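Long-range contacts in putative phosphomethylpyrimidine kinase (Bacteroides thetaiotaomicron, PDB 3MBH), which probably phosphorylates pyridoxal with ATP, acting as a pyridoxal kinase of the ribokinase clan: residues Tyr85-Pro89 and Phe125-Met129; Ile92-Ser96 and Glu132-Leu136; Thr50-Phe55 and Leu121-Phe125; Val13-Met19 and Thr43-His49. All blocks are in the same frame, centred on the assembly; numbering follows the deposited sequence.

How the interactions relate
From the N terminus, interaction 4 comes first: the chain leaves strand 9-17, runs through helix 24-33 and strand 37-40 and returns as strand 44-46 alongside its starting point. Interaction 3 opens directly afterwards at 50-55 and closes a long loop at 121-125. Interaction 1 starts inside that loop and ends on the same piece of chain, sharing Phe125. Interaction 2 crosses both, since 92-96 precedes the closing segments of interactions 1 and 3 while 132-136 follows them. Interactions 1, 3 and 4 meet around pyridoxal; Tyr85 O and Thr43 OG1 join 1 to 4. Interaction 2 packs helix 91-102 against helix 127-136, touching interaction 1 through Ile92.

Interaction 1 (Tyr85-Pro89 and Phe125-Met129); sequences YLGSP and FDMEM. With PXL (3-hydroxy-5-(hydroxymethyl)-2-methylisonicotinaldehyde), chain G.
The Tyr85 ring is sandwiched: bound pyridoxal lies over one face, with the ligand methyl C2A above the ring centre, and Phe125 CZ comes up to the opposite face. Tyr85 CE2 and Phe125 CZ are 3.5 Å apart, and the two ring planes meet obliquely at 34°, their centroids 5.1 Å apart. Phe125 carries Met129 CG over one of its own faces, near the rim, while Leu86 O approaches it obliquely. With CG anti to the backbone N (chi1 -174°), Tyr85 lays its ring over the face of the pyridine, bringing CD2 to 3.3 Å from ligand N1. The contact belongs to the loop after strand 80-83, which here meets the start of helix 127-136. Asp126 is the N-cap of that helix, its OD1 accepting from Glu128 N at 2.9 Å from above the carboxylate plane. A leucine in place of Tyr85 would probably leave the pyridoxal face without its flat aromatic cover and open a gap beside Phe125. Farther along, selenomethionine Met129 bends at chi2 and chi3 so that CE presses on the loop, 3.4 Å from Pro89 CD and 3.2 Å from Pro89 N, a tight fit.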
loop_
_atom_site.group_PDB
_atom_site.type_symbol
_atom_site.label_atom_id
_atom_site.label_comp_id
_atom_site.label_asym_id
_atom_site.label_seq_id
_atom_site.Cartn_x
_atom_site.Cartn_y
_atom_site.Cartn_z
ATOM N N TYR A 85 22.161 24.602 -5.747
ATOM C CA TYR A 85 22.286 26.054 -5.750
ATOM C C TYR A 85 23.255 26.507 -4.647
ATOM O O TYR A 85 23.048 26.234 -3.504
ATOM C CB TYR A 85 20.907 26.687 -5.584
ATOM C CG TYR A 85 20.834 28.204 -5.697
ATOM C CD1 TYR A 85 21.285 29.016 -4.656
ATOM C CD2 TYR A 85 20.342 28.831 -6.857
ATOM C CE1 TYR A 85 21.233 30.385 -4.740
ATOM C CE2 TYR A 85 20.272 30.199 -6.927
ATOM C CZ TYR A 85 20.742 30.975 -5.862
ATOM O OH TYR A 85 20.680 32.342 -5.902
ATOM N N LEU A 86 24.288 27.240 -5.024
ATOM C CA LEU A 86 25.293 27.777 -4.108
ATOM C C LEU A 86 25.140 29.281 -3.963
ATOM O O LEU A 86 24.668 29.968 -4.862
ATOM C CB LEU A 86 26.705 27.460 -4.615
ATOM C CG LEU A 86 26.960 25.989 -4.899
ATOM C CD1 LEU A 86 28.421 25.737 -5.418
ATOM C CD2 LEU A 86 26.685 25.105 -3.683
ATOM N N GLY A 87 25.504 29.797 -2.821
ATOM C CA GLY A 87 25.222 31.191 -2.486
ATOM C C GLY A 87 26.247 32.256 -2.850
ATOM O O GLY A 87 25.951 33.444 -2.743
ATOM N N SER A 88 27.462 31.849 -3.246
ATOM C CA SER A 88 28.436 32.787 -3.770
ATOM C C SER A 88 29.510 31.994 -4.528
ATOM O O SER A 88 29.633 30.797 -4.374
ATOM C CB SER A 88 29.099 33.611 -2.627
ATOM O OG SER A 88 30.113 32.830 -1.971
ATOM N N PRO A 89 30.322 32.663 -5.330
ATOM C CA PRO A 89 31.423 31.932 -5.977
ATOM C C PRO A 89 32.483 31.355 -5.033
ATOM O O PRO A 89 33.195 30.421 -5.414
ATOM C CB PRO A 89 32.030 32.964 -6.934
ATOM C CG PRO A 89 30.914 33.994 -7.084
ATOM C CD PRO A 89 30.165 34.031 -5.819
ATOM N N PHE A 125 23.490 35.625 -10.922
ATOM C CA PHE A 125 24.618 34.801 -11.332
ATOM C C PHE A 125 25.319 35.491 -12.495
ATOM O O PHE A 125 24.685 36.153 -13.289
ATOM C CB PHE A 125 24.142 33.376 -11.730
ATOM C CG PHE A 125 23.874 32.466 -10.566
ATOM C CD1 PHE A 125 23.682 32.956 -9.299
ATOM C CD2 PHE A 125 23.798 31.101 -10.745
ATOM C CE1 PHE A 125 23.423 32.099 -8.249
ATOM C CE2 PHE A 125 23.544 30.257 -9.700
ATOM C CZ PHE A 125 23.341 30.753 -8.451
ATOM N N ASP A 126 26.646 35.403 -12.543
ATOM C CA ASP A 126 27.465 35.910 -13.641
ATOM C C ASP A 126 28.553 34.883 -13.964
ATOM O O ASP A 126 28.539 33.755 -13.458
ATOM C CB ASP A 126 28.106 37.266 -13.252
ATOM C CG ASP A 126 29.050 37.142 -12.041
ATOM O OD1 ASP A 126 29.469 35.986 -11.715
ATOM O OD2 ASP A 126 29.356 38.178 -11.391
HETATM N N MSE A 127 29.498 35.256 -14.813
HETATM C CA MSE A 127 30.428 34.279 -15.295
HETATM C C MSE A 127 31.347 33.730 -14.187
HETATM O O MSE A 127 31.902 32.683 -14.366
HETATM C CB MSE A 127 31.239 34.793 -16.484
HETATM C CG MSE A 127 30.461 34.987 -17.809
HETATM SE SE MSE A 127 29.468 33.421 -18.329
HETATM C CE MSE A 127 30.995 32.284 -18.799
ATOM N N GLU A 128 31.505 34.430 -13.054
ATOM C CA GLU A 128 32.355 33.890 -11.985
ATOM C C GLU A 128 31.754 32.630 -11.386
ATOM O O GLU A 128 32.436 31.635 -11.126
ATOM C CB GLU A 128 32.533 34.893 -10.857
ATOM C CG GLU A 128 33.525 35.872 -11.034
ATOM C CD GLU A 128 34.829 35.373 -11.644
ATOM O OE1 GLU A 128 35.458 34.443 -11.111
ATOM O OE2 GLU A 128 35.240 35.985 -12.655
HETATM N N MSE A 129 30.453 32.662 -11.159
HETATM C CA MSE A 129 29.756 31.476 -10.720
HETATM C C MSE A 129 29.927 30.366 -11.774
HETATM O O MSE A 129 30.231 29.227 -11.411
HETATM C CB MSE A 129 28.285 31.772 -10.442
HETATM C CG MSE A 129 27.569 30.603 -9.947
HETATM SE SE MSE A 129 28.074 30.204 -8.003
HETATM C CE MSE A 129 28.092 31.981 -7.470
HETATM O OP4 PXL G . 17.754 24.505 -8.308
HETATM C C5A PXL G . 16.923 25.580 -8.717
HETATM C C5 PXL G . 17.005 26.694 -7.667
HETATM C C6 PXL G . 17.472 26.543 -6.376
HETATM N N1 PXL G . 17.542 27.566 -5.526
HETATM C C2 PXL G . 17.140 28.832 -5.765
HETATM C C3 PXL G . 16.603 29.115 -7.103
HETATM C C4 PXL G . 16.571 27.997 -8.076
HETATM C C4A PXL G . 16.018 28.098 -9.425
HETATM O O4A PXL G . 15.372 29.086 -9.582
HETATM O O3 PXL G . 16.208 30.329 -7.518
HETATM C C2A PXL G . 17.262 29.819 -4.616
#

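Interaction 2 (Ile92-Ser96 and Glu132-Leu136); sequences IQIVS and EMRHL
Ile92 drives its side chain as a knob into a hole formed by Glu132, Met133, His135 and Leu136. Its two branches divide the work: CG1 sits 3.5 Å from Glu132 CB, whereas CG2, anti to the backbone N, points at Glu132 O, 3.4 Å away, and rests against Leu136 CB. Glu132 crosses Ile92 at a slant and bends at chi2 (-64°), which folds its carboxylate back beside the isoleucine. There OE1 accepts from two waters, one bonded to Gln93 N and the other, at 2.7 Å, to Gln93 NE2. Gln93 and His135 cross at about a right angle, amide and ring planes 37° apart, with Gln93 NE2 3.1 Å from His135 NE2. Without the imidazole, as with an alanine at His135, the Gln93 amide would probably be freer to turn and the flank of Ile92 CG2 uncovered. The helix segments run almost parallel, their axes 9.6 Å apart and 9° from alignment. Deeper in, Val95 CG1 reaches Leu136 CD1 at 4.0 Å. Helices 91-102 and 127-136 belong to successive beta-alpha-beta crossovers of the central sheet; Val95 and Leu136 both rest on Thr83 of strand 80-83, while Ile94 turns to helix 64-73.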
loop_
_atom_site.group_PDB
_atom_site.type_symbol
_atom_site.label_atom_id
_atom_site.label_comp_id
_atom_site.label_asym_id
_atom_site.label_seq_id
_atom_site.Cartn_x
_atom_site.Cartn_y
_atom_site.Cartn_z
ATOM N N ILE A 92 32.393 27.415 -4.058
ATOM C CA ILE A 92 32.834 26.275 -4.854
ATOM C C ILE A 92 34.034 25.590 -4.196
ATOM O O ILE A 92 34.035 24.385 -4.007
ATOM C CB ILE A 92 33.084 26.592 -6.309
ATOM C CG1 ILE A 92 31.736 26.606 -7.056
ATOM C CG2 ILE A 92 34.053 25.495 -6.914
ATOM C CD1 ILE A 92 30.838 27.915 -6.793
ATOM N N GLN A 93 34.989 26.365 -3.740
ATOM C CA GLN A 93 36.202 25.772 -3.170
ATOM C C GLN A 93 35.972 25.186 -1.780
ATOM O O GLN A 93 36.562 24.190 -1.412
ATOM C CB GLN A 93 37.347 26.774 -3.163
ATOM C CG GLN A 93 38.146 26.804 -4.433
ATOM C CD GLN A 93 38.788 25.429 -4.830
ATOM O OE1 GLN A 93 39.318 24.671 -3.995
ATOM N NE2 GLN A 93 38.703 25.124 -6.104
ATOM N N ILE A 94 35.118 25.825 -1.018
ATOM C CA ILE A 94 34.684 25.286 0.292
ATOM C C ILE A 94 34.023 23.932 0.102
ATOM O O ILE A 94 34.300 22.950 0.822
ATOM C CB ILE A 94 33.745 26.247 1.053
ATOM C CG1 ILE A 94 34.507 27.527 1.385
ATOM C CG2 ILE A 94 33.210 25.552 2.334
ATOM C CD1 ILE A 94 33.643 28.733 1.832
ATOM N N VAL A 95 33.173 23.863 -0.900
ATOM C CA VAL A 95 32.440 22.643 -1.172
ATOM C C VAL A 95 33.373 21.583 -1.755
ATOM O O VAL A 95 33.267 20.436 -1.385
ATOM C CB VAL A 95 31.238 22.911 -2.072
ATOM C CG1 VAL A 95 30.572 21.601 -2.470
ATOM C CG2 VAL A 95 30.219 23.830 -1.302
ATOM N N SER A 96 34.283 21.975 -2.641
ATOM C CA SER A 96 35.273 21.031 -3.161
ATOM C C SER A 96 36.095 20.386 -2.034
ATOM O O SER A 96 36.324 19.168 -2.031
ATOM C CB SER A 96 36.183 21.713 -4.177
ATOM O OG SER A 96 35.417 22.356 -5.172
ATOM N N GLU A 132 33.593 28.947 -11.692
ATOM C CA GLU A 132 33.783 28.100 -10.498
ATOM C C GLU A 132 33.029 26.758 -10.606
ATOM O O GLU A 132 33.546 25.680 -10.228
ATOM C CB GLU A 132 33.389 28.861 -9.229
ATOM C CG GLU A 132 34.274 30.055 -8.884
ATOM C CD GLU A 132 35.721 29.647 -8.552
ATOM O OE1 GLU A 132 35.920 28.708 -7.760
ATOM O OE2 GLU A 132 36.652 30.280 -9.078
HETATM N N MSE A 133 31.799 26.804 -11.120
HETATM C CA MSE A 133 31.022 25.590 -11.237
HETATM C C MSE A 133 31.728 24.580 -12.149
HETATM O O MSE A 133 31.679 23.379 -11.897
HETATM C CB MSE A 133 29.614 25.898 -11.716
HETATM C CG MSE A 133 28.666 24.720 -11.711
HETATM SE SE MSE A 133 28.399 23.995 -9.898
HETATM C CE MSE A 133 27.120 25.284 -9.211
ATOM N N ARG A 134 32.393 25.077 -13.195
ATOM C CA ARG A 134 33.208 24.239 -14.055
ATOM C C ARG A 134 34.254 23.430 -13.277
ATOM O O ARG A 134 34.563 22.298 -13.640
ATOM C CB ARG A 134 33.936 25.080 -15.131
ATOM C CG ARG A 134 33.025 25.562 -16.242
ATOM C CD ARG A 134 33.775 26.467 -17.178
ATOM N NE ARG A 134 32.862 27.149 -18.080
ATOM C CZ ARG A 134 33.063 28.350 -18.601
ATOM N NH1 ARG A 134 34.144 29.041 -18.290
ATOM N NH2 ARG A 134 32.176 28.874 -19.427
ATOM N N HIS A 135 34.783 24.010 -12.207
ATOM C CA HIS A 135 35.677 23.299 -11.331
ATOM C C HIS A 135 34.959 22.256 -10.469
ATOM O O HIS A 135 35.431 21.119 -10.354
ATOM C CB HIS A 135 36.456 24.245 -10.385
ATOM C CG HIS A 135 37.417 23.521 -9.492
ATOM N ND1 HIS A 135 38.563 22.923 -9.971
ATOM C CD2 HIS A 135 37.381 23.255 -8.168
ATOM C CE1 HIS A 135 39.213 22.350 -8.970
ATOM N NE2 HIS A 135 38.527 22.551 -7.861
ATOM N N LEU A 136 33.864 22.658 -9.854
ATOM C CA LEU A 136 33.156 21.781 -8.941
ATOM C C LEU A 136 32.706 20.488 -9.648
ATOM O O LEU A 136 32.792 19.408 -9.064
ATOM C CB LEU A 136 31.963 22.480 -8.304
ATOM C CG LEU A 136 31.239 21.631 -7.247
ATOM C CD1 LEU A 136 32.218 21.198 -6.108
ATOM C CD2 LEU A 136 29.967 22.348 -6.709
HETATM O O HOH W 1 35.338 29.109 -4.941
HETATM O O HOH W 2 37.919 26.939 -7.886
#

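Interaction 3 (Thr50-Phe55 and Leu121-Phe125); sequences TQYPGF and LYTNF. With PXL (3-hydroxy-5-(hydroxymethyl)-2-methylisonicotinaldehyde), chain G.
In the wall of the pyridoxal pocket, Thr50 and Gln51 face Tyr122 and Thr123, two loops meeting beside the ligand. Thr50 grips the phenolic O3 twice: its backbone N donates over 2.8 Å in a nearly straight bond (166°), and OG1 lies 2.6 Å from O3, with either oxygen able to donate. Chi1 of 64° sets OG1 between the backbone N and the carbonyl carbon, where it can reach the same ligand oxygen. Gln51, extended beyond CG, sends NE2 to the aldehyde O4A at 3.1 Å. The same NE2 lies obliquely against the Tyr122 ring, 3.5 Å from CE1, and Tyr122 offers a face to the ligand, its CZ 3.6 Å from C4A. Tyr122 begins a type II beta turn closed by Phe125 N to Tyr122 O, leading from the short hairpin 116-121 into helix 127-136. Facing it, 50-55 links strands 44-46 and 57-59, and Tyr52 packs on Leu74 of the second subunit. Between the loops water does much of the joining: one bridges Thr50 OG1 and Thr123 N, a second runs from Thr50 OG1 to Thr123 O, and a third donates to Thr50 O and Tyr52 O while accepting from Thr123 OG1. Thr123 CG2 also meets the edge of Phe55, 3.9 Å from CE1; Thr50 CG2 lies over the centre of that ring.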
loop_
_atom_site.group_PDB
_atom_site.type_symbol
_atom_site.label_atom_id
_atom_site.label_comp_id
_atom_site.label_asym_id
_atom_site.label_seq_id
_atom_site.Cartn_x
_atom_site.Cartn_y
_atom_site.Cartn_z
ATOM N N THR A 50 14.510 32.441 -6.934
ATOM C CA THR A 50 14.891 33.651 -7.692
ATOM C C THR A 50 14.203 33.832 -9.054
ATOM O O THR A 50 14.536 34.749 -9.806
ATOM C CB THR A 50 16.415 33.693 -7.874
ATOM O OG1 THR A 50 16.835 32.576 -8.664
ATOM C CG2 THR A 50 17.121 33.676 -6.524
ATOM N N GLN A 51 13.234 32.987 -9.386
ATOM C CA GLN A 51 12.408 33.195 -10.579
ATOM C C GLN A 51 11.096 33.947 -10.264
ATOM O O GLN A 51 10.303 34.248 -11.133
ATOM C CB GLN A 51 12.163 31.886 -11.300
ATOM C CG GLN A 51 13.465 31.164 -11.731
ATOM C CD GLN A 51 13.224 29.965 -12.630
ATOM O OE1 GLN A 51 12.628 30.113 -13.700
ATOM N NE2 GLN A 51 13.737 28.781 -12.244
ATOM N N TYR A 52 10.855 34.247 -8.998
ATOM C CA TYR A 52 9.886 35.272 -8.656
ATOM C C TYR A 52 10.494 36.673 -8.932
ATOM O O TYR A 52 11.734 36.855 -9.017
ATOM C CB TYR A 52 9.466 35.125 -7.173
ATOM C CG TYR A 52 8.431 34.039 -6.882
ATOM C CD1 TYR A 52 7.096 34.248 -7.140
ATOM C CD2 TYR A 52 8.804 32.827 -6.339
ATOM C CE1 TYR A 52 6.154 33.285 -6.860
ATOM C CE2 TYR A 52 7.876 31.842 -6.069
ATOM C CZ TYR A 52 6.555 32.076 -6.319
ATOM O OH TYR A 52 5.654 31.117 -6.039
ATOM N N PRO A 53 9.637 37.697 -9.033
ATOM C CA PRO A 53 10.219 39.014 -9.324
ATOM C C PRO A 53 11.217 39.503 -8.252
ATOM O O PRO A 53 12.169 40.197 -8.571
ATOM C CB PRO A 53 9.009 39.940 -9.426
ATOM C CG PRO A 53 7.804 39.025 -9.542
ATOM C CD PRO A 53 8.164 37.692 -9.012
ATOM N N GLY A 54 11.056 39.109 -7.003
ATOM C CA GLY A 54 11.950 39.590 -5.969
ATOM C C GLY A 54 12.127 38.465 -4.943
ATOM O O GLY A 54 11.393 37.454 -4.951
ATOM N N PHE A 55 13.113 38.641 -4.084
ATOM C CA PHE A 55 13.373 37.691 -3.050
ATOM C C PHE A 55 14.305 38.317 -2.030
ATOM O O PHE A 55 15.107 39.157 -2.386
ATOM C CB PHE A 55 14.027 36.412 -3.633
ATOM C CG PHE A 55 15.214 36.694 -4.524
ATOM C CD1 PHE A 55 15.041 36.931 -5.892
ATOM C CD2 PHE A 55 16.473 36.701 -4.012
ATOM C CE1 PHE A 55 16.151 37.171 -6.708
ATOM C CE2 PHE A 55 17.576 36.949 -4.826
ATOM C CZ PHE A 55 17.411 37.230 -6.152
ATOM N N LEU A 121 21.359 32.801 -17.318
ATOM C CA LEU A 121 21.704 32.553 -15.901
ATOM C C LEU A 121 20.625 32.965 -14.932
ATOM O O LEU A 121 19.915 33.919 -15.184
ATOM C CB LEU A 121 22.979 33.301 -15.533
ATOM C CG LEU A 121 24.256 32.886 -16.281
ATOM C CD1 LEU A 121 25.415 33.911 -16.019
ATOM C CD2 LEU A 121 24.675 31.459 -15.902
ATOM N N TYR A 122 20.534 32.307 -13.775
ATOM C CA TYR A 122 19.625 32.766 -12.728
ATOM C C TYR A 122 20.023 34.136 -12.138
ATOM O O TYR A 122 21.190 34.575 -12.220
ATOM C CB TYR A 122 19.528 31.762 -11.587
ATOM C CG TYR A 122 18.910 30.437 -11.950
ATOM C CD1 TYR A 122 17.727 30.364 -12.680
ATOM C CD2 TYR A 122 19.549 29.259 -11.597
ATOM C CE1 TYR A 122 17.150 29.131 -12.986
ATOM C CE2 TYR A 122 19.000 28.003 -11.941
ATOM C CZ TYR A 122 17.796 27.955 -12.596
ATOM O OH TYR A 122 17.286 26.740 -12.916
ATOM N N THR A 123 19.059 34.811 -11.518
ATOM C CA THR A 123 19.236 36.233 -11.147
ATOM C C THR A 123 20.466 36.382 -10.256
ATOM O O THR A 123 20.648 35.614 -9.278
ATOM C CB THR A 123 18.001 36.750 -10.364
ATOM O OG1 THR A 123 16.859 36.596 -11.202
ATOM C CG2 THR A 123 18.143 38.222 -9.931
ATOM N N ASN A 124 21.294 37.347 -10.601
ATOM C CA ASN A 124 22.521 37.646 -9.869
ATOM C C ASN A 124 23.664 36.656 -10.107
ATOM O O ASN A 124 24.712 36.842 -9.558
ATOM C CB ASN A 124 22.257 37.798 -8.364
ATOM C CG ASN A 124 21.337 38.974 -8.047
ATOM O OD1 ASN A 124 21.250 39.938 -8.805
ATOM N ND2 ASN A 124 20.633 38.876 -6.942
ATOM N N PHE A 125 23.490 35.625 -10.922
ATOM C CA PHE A 125 24.618 34.801 -11.332
ATOM C C PHE A 125 25.319 35.491 -12.495
ATOM O O PHE A 125 24.685 36.153 -13.289
ATOM C CB PHE A 125 24.142 33.376 -11.730
ATOM C CG PHE A 125 23.874 32.466 -10.566
ATOM C CD1 PHE A 125 23.682 32.956 -9.299
ATOM C CD2 PHE A 125 23.798 31.101 -10.745
ATOM C CE1 PHE A 125 23.423 32.099 -8.249
ATOM C CE2 PHE A 125 23.544 30.257 -9.700
ATOM C CZ PHE A 125 23.341 30.753 -8.451
HETATM O OP4 PXL G . 17.754 24.505 -8.308
HETATM C C5A PXL G . 16.923 25.580 -8.717
HETATM C C5 PXL G . 17.005 26.694 -7.667
HETATM C C6 PXL G . 17.472 26.543 -6.376
HETATM N N1 PXL G . 17.542 27.566 -5.526
HETATM C C2 PXL G . 17.140 28.832 -5.765
HETATM C C3 PXL G . 16.603 29.115 -7.103
HETATM C C4 PXL G . 16.571 27.997 -8.076
HETATM C C4A PXL G . 16.018 28.098 -9.425
HETATM O O4A PXL G . 15.372 29.086 -9.582
HETATM O O3 PXL G . 16.208 30.329 -7.518
HETATM C C2A PXL G . 17.262 29.819 -4.616
HETATM O O HOH W 3 16.450 33.553 -11.297
HETATM O O HOH W 4 19.781 33.142 -8.408
HETATM O O HOH W 5 14.320 37.392 -9.822
#

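Interaction 4 (Val13-Met19 and Thr43-His49); sequences VHDLSGM and TAVLSNH. With PXL (3-hydroxy-5-(hydroxymethyl)-2-methylisonicotinaldehyde), chain G.
Leu16 and Gly18 zip against Ala44 and Leu46 in the tight part of this contact. Leu16 N donates to Ala44 O at 3.0 Å and almost straight (175°), Leu46 N answers to Leu16 O, and Gly18 N reaches Leu46 O at 2.9 Å. This is parallel pairing: after helix 24-33 and strand 37-40 the chain comes back as strand 44-46 alongside strand 9-17, in the alpha/beta sheet of a ribokinase-clan kinase. Both chains turn a corner at Gly18 and Ser47, so close together that a CB on Gly18 would clash with Ser47 O. Beyond the corner Met19 N still reaches Ser47 O, over 2.8 Å but bent (136°); the loose end is His49 N to Met19 O, weak at 3.4 Å. One face of the sheet, with Leu16 and Val45, packs on Pro42 of the second subunit. The other lines the pyridoxal pocket. Chi1 of 72° sets Asp15 CG between its backbone N and carbonyl carbon, with OD1 2.6 Å from ligand N1; OD2 is steadied by Ser17 OG at 2.9 Å and by Ser23. Leu46 CD2 and Ser17 OG border the ligand methyl C2A, at 3.6 and 3.7 Å.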
loop_
_atom_site.group_PDB
_atom_site.type_symbol
_atom_site.label_atom_id
_atom_site.label_comp_id
_atom_site.label_asym_id
_atom_site.label_seq_id
_atom_site.Cartn_x
_atom_site.Cartn_y
_atom_site.Cartn_z
ATOM N N VAL A 13 23.886 20.093 0.080
ATOM C CA VAL A 13 24.504 21.428 -0.061
ATOM C C VAL A 13 23.643 22.271 -1.055
ATOM O O VAL A 13 23.906 22.315 -2.243
ATOM C CB VAL A 13 26.002 21.337 -0.496
ATOM C CG1 VAL A 13 26.661 22.731 -0.362
ATOM C CG2 VAL A 13 26.750 20.213 0.325
ATOM N N HIS A 14 22.595 22.881 -0.502
ATOM C CA HIS A 14 21.599 23.583 -1.231
ATOM C C HIS A 14 21.123 24.720 -0.347
ATOM O O HIS A 14 21.341 24.706 0.867
ATOM C CB HIS A 14 20.373 22.701 -1.523
ATOM C CG HIS A 14 20.654 21.502 -2.377
ATOM N ND1 HIS A 14 20.317 21.459 -3.709
ATOM C CD2 HIS A 14 21.135 20.275 -2.070
ATOM C CE1 HIS A 14 20.663 20.285 -4.217
ATOM N NE2 HIS A 14 21.166 19.542 -3.246
ATOM N N ASP A 15 20.456 25.685 -0.959
ATOM C CA ASP A 15 19.805 26.735 -0.240
ATOM C C ASP A 15 18.473 26.317 0.436
ATOM O O ASP A 15 17.872 25.272 0.138
ATOM C CB ASP A 15 19.596 27.900 -1.175
ATOM C CG ASP A 15 18.523 27.615 -2.194
ATOM O OD1 ASP A 15 18.871 27.088 -3.307
ATOM O OD2 ASP A 15 17.323 27.815 -1.837
ATOM N N LEU A 16 18.032 27.149 1.391
ATOM C CA LEU A 16 16.724 27.037 2.027
ATOM C C LEU A 16 15.902 28.216 1.575
ATOM O O LEU A 16 16.222 29.362 1.910
ATOM C CB LEU A 16 16.822 27.029 3.537
ATOM C CG LEU A 16 15.516 26.702 4.337
ATOM C CD1 LEU A 16 15.146 25.208 4.201
ATOM C CD2 LEU A 16 15.622 27.064 5.786
ATOM N N SER A 17 14.870 27.901 0.786
ATOM C CA SER A 17 13.923 28.841 0.295
ATOM C C SER A 17 12.531 28.609 0.913
ATOM O O SER A 17 11.992 27.530 0.856
ATOM C CB SER A 17 13.789 28.743 -1.230
ATOM O OG SER A 17 14.858 29.370 -1.876
ATOM N N GLY A 18 11.935 29.681 1.421
ATOM C CA GLY A 18 10.630 29.633 2.019
ATOM C C GLY A 18 9.498 29.206 1.101
ATOM O O GLY A 18 8.728 28.340 1.466
HETATM N N MSE A 19 9.322 29.886 -0.027
HETATM C CA MSE A 19 8.239 29.579 -0.956
HETATM C C MSE A 19 8.867 29.139 -2.277
HETATM O O MSE A 19 10.025 29.393 -2.551
HETATM C CB MSE A 19 7.293 30.772 -1.101
HETATM C CG MSE A 19 6.064 30.684 -0.162
HETATM SE SE MSE A 19 4.953 29.305 -1.042
HETATM C CE MSE A 19 4.524 30.227 -2.766
ATOM N N THR A 43 23.345 26.816 1.844
ATOM C CA THR A 43 24.208 27.724 1.086
ATOM C C THR A 43 23.749 29.174 1.176
ATOM O O THR A 43 24.552 30.105 0.936
ATOM C CB THR A 43 24.268 27.289 -0.366
ATOM O OG1 THR A 43 22.929 27.293 -0.907
ATOM C CG2 THR A 43 24.911 25.809 -0.491
ATOM N N ALA A 44 22.478 29.352 1.512
ATOM C CA ALA A 44 21.810 30.649 1.496
ATOM C C ALA A 44 20.437 30.472 2.114
ATOM O O ALA A 44 19.917 29.369 2.124
ATOM C CB ALA A 44 21.654 31.217 0.069
ATOM N N VAL A 45 19.866 31.569 2.587
ATOM C CA VAL A 45 18.468 31.647 3.000
ATOM C C VAL A 45 17.700 32.638 2.145
ATOM O O VAL A 45 18.114 33.783 1.999
ATOM C CB VAL A 45 18.351 31.991 4.470
ATOM C CG1 VAL A 45 16.860 32.262 4.871
ATOM C CG2 VAL A 45 18.864 30.789 5.244
ATOM N N LEU A 46 16.606 32.187 1.557
ATOM C CA LEU A 46 15.764 33.051 0.742
ATOM C C LEU A 46 14.297 32.923 1.141
ATOM O O LEU A 46 13.849 31.850 1.520
ATOM C CB LEU A 46 15.925 32.712 -0.767
ATOM C CG LEU A 46 17.332 32.743 -1.437
ATOM C CD1 LEU A 46 18.137 31.442 -1.219
ATOM C CD2 LEU A 46 17.190 32.970 -2.968
ATOM N N SER A 47 13.527 33.994 0.942
ATOM C CA SER A 47 12.090 33.993 1.130
ATOM C C SER A 47 11.380 33.059 0.125
ATOM O O SER A 47 10.293 32.487 0.411
ATOM C CB SER A 47 11.558 35.423 0.958
ATOM O OG SER A 47 11.825 35.970 -0.336
ATOM N N ASN A 48 11.994 32.944 -1.052
ATOM C CA ASN A 48 11.434 32.238 -2.185
ATOM C C ASN A 48 12.479 32.127 -3.284
ATOM O O ASN A 48 13.473 32.860 -3.263
ATOM C CB ASN A 48 10.202 32.975 -2.716
ATOM C CG ASN A 48 10.432 34.464 -2.968
ATOM O OD1 ASN A 48 10.060 35.317 -2.141
ATOM N ND2 ASN A 48 10.981 34.798 -4.133
ATOM N N HIS A 49 12.227 31.298 -4.296
ATOM C CA HIS A 49 13.241 31.119 -5.334
ATOM C C HIS A 49 13.414 32.397 -6.166
ATOM O O HIS A 49 12.588 33.338 -6.100
ATOM C CB HIS A 49 12.982 29.862 -6.208
ATOM C CG HIS A 49 11.704 29.910 -6.994
ATOM N ND1 HIS A 49 11.432 30.885 -7.926
ATOM C CD2 HIS A 49 10.624 29.104 -6.964
ATOM C CE1 HIS A 49 10.234 30.661 -8.443
ATOM N NE2 HIS A 49 9.716 29.594 -7.866
HETATM O OP4 PXL G . 17.754 24.505 -8.308
HETATM C C5A PXL G . 16.923 25.580 -8.717
HETATM C C5 PXL G . 17.005 26.694 -7.667
HETATM C C6 PXL G . 17.472 26.543 -6.376
HETATM N N1 PXL G . 17.542 27.566 -5.526
HETATM C C2 PXL G . 17.140 28.832 -5.765
HETATM C C3 PXL G . 16.603 29.115 -7.103
HETATM C C4 PXL G . 16.571 27.997 -8.076
HETATM C C4A PXL G . 16.018 28.098 -9.425
HETATM O O4A PXL G . 15.372 29.086 -9.582
HETATM O O3 PXL G . 16.208 30.329 -7.518
HETATM C C2A PXL G . 17.262 29.819 -4.616
#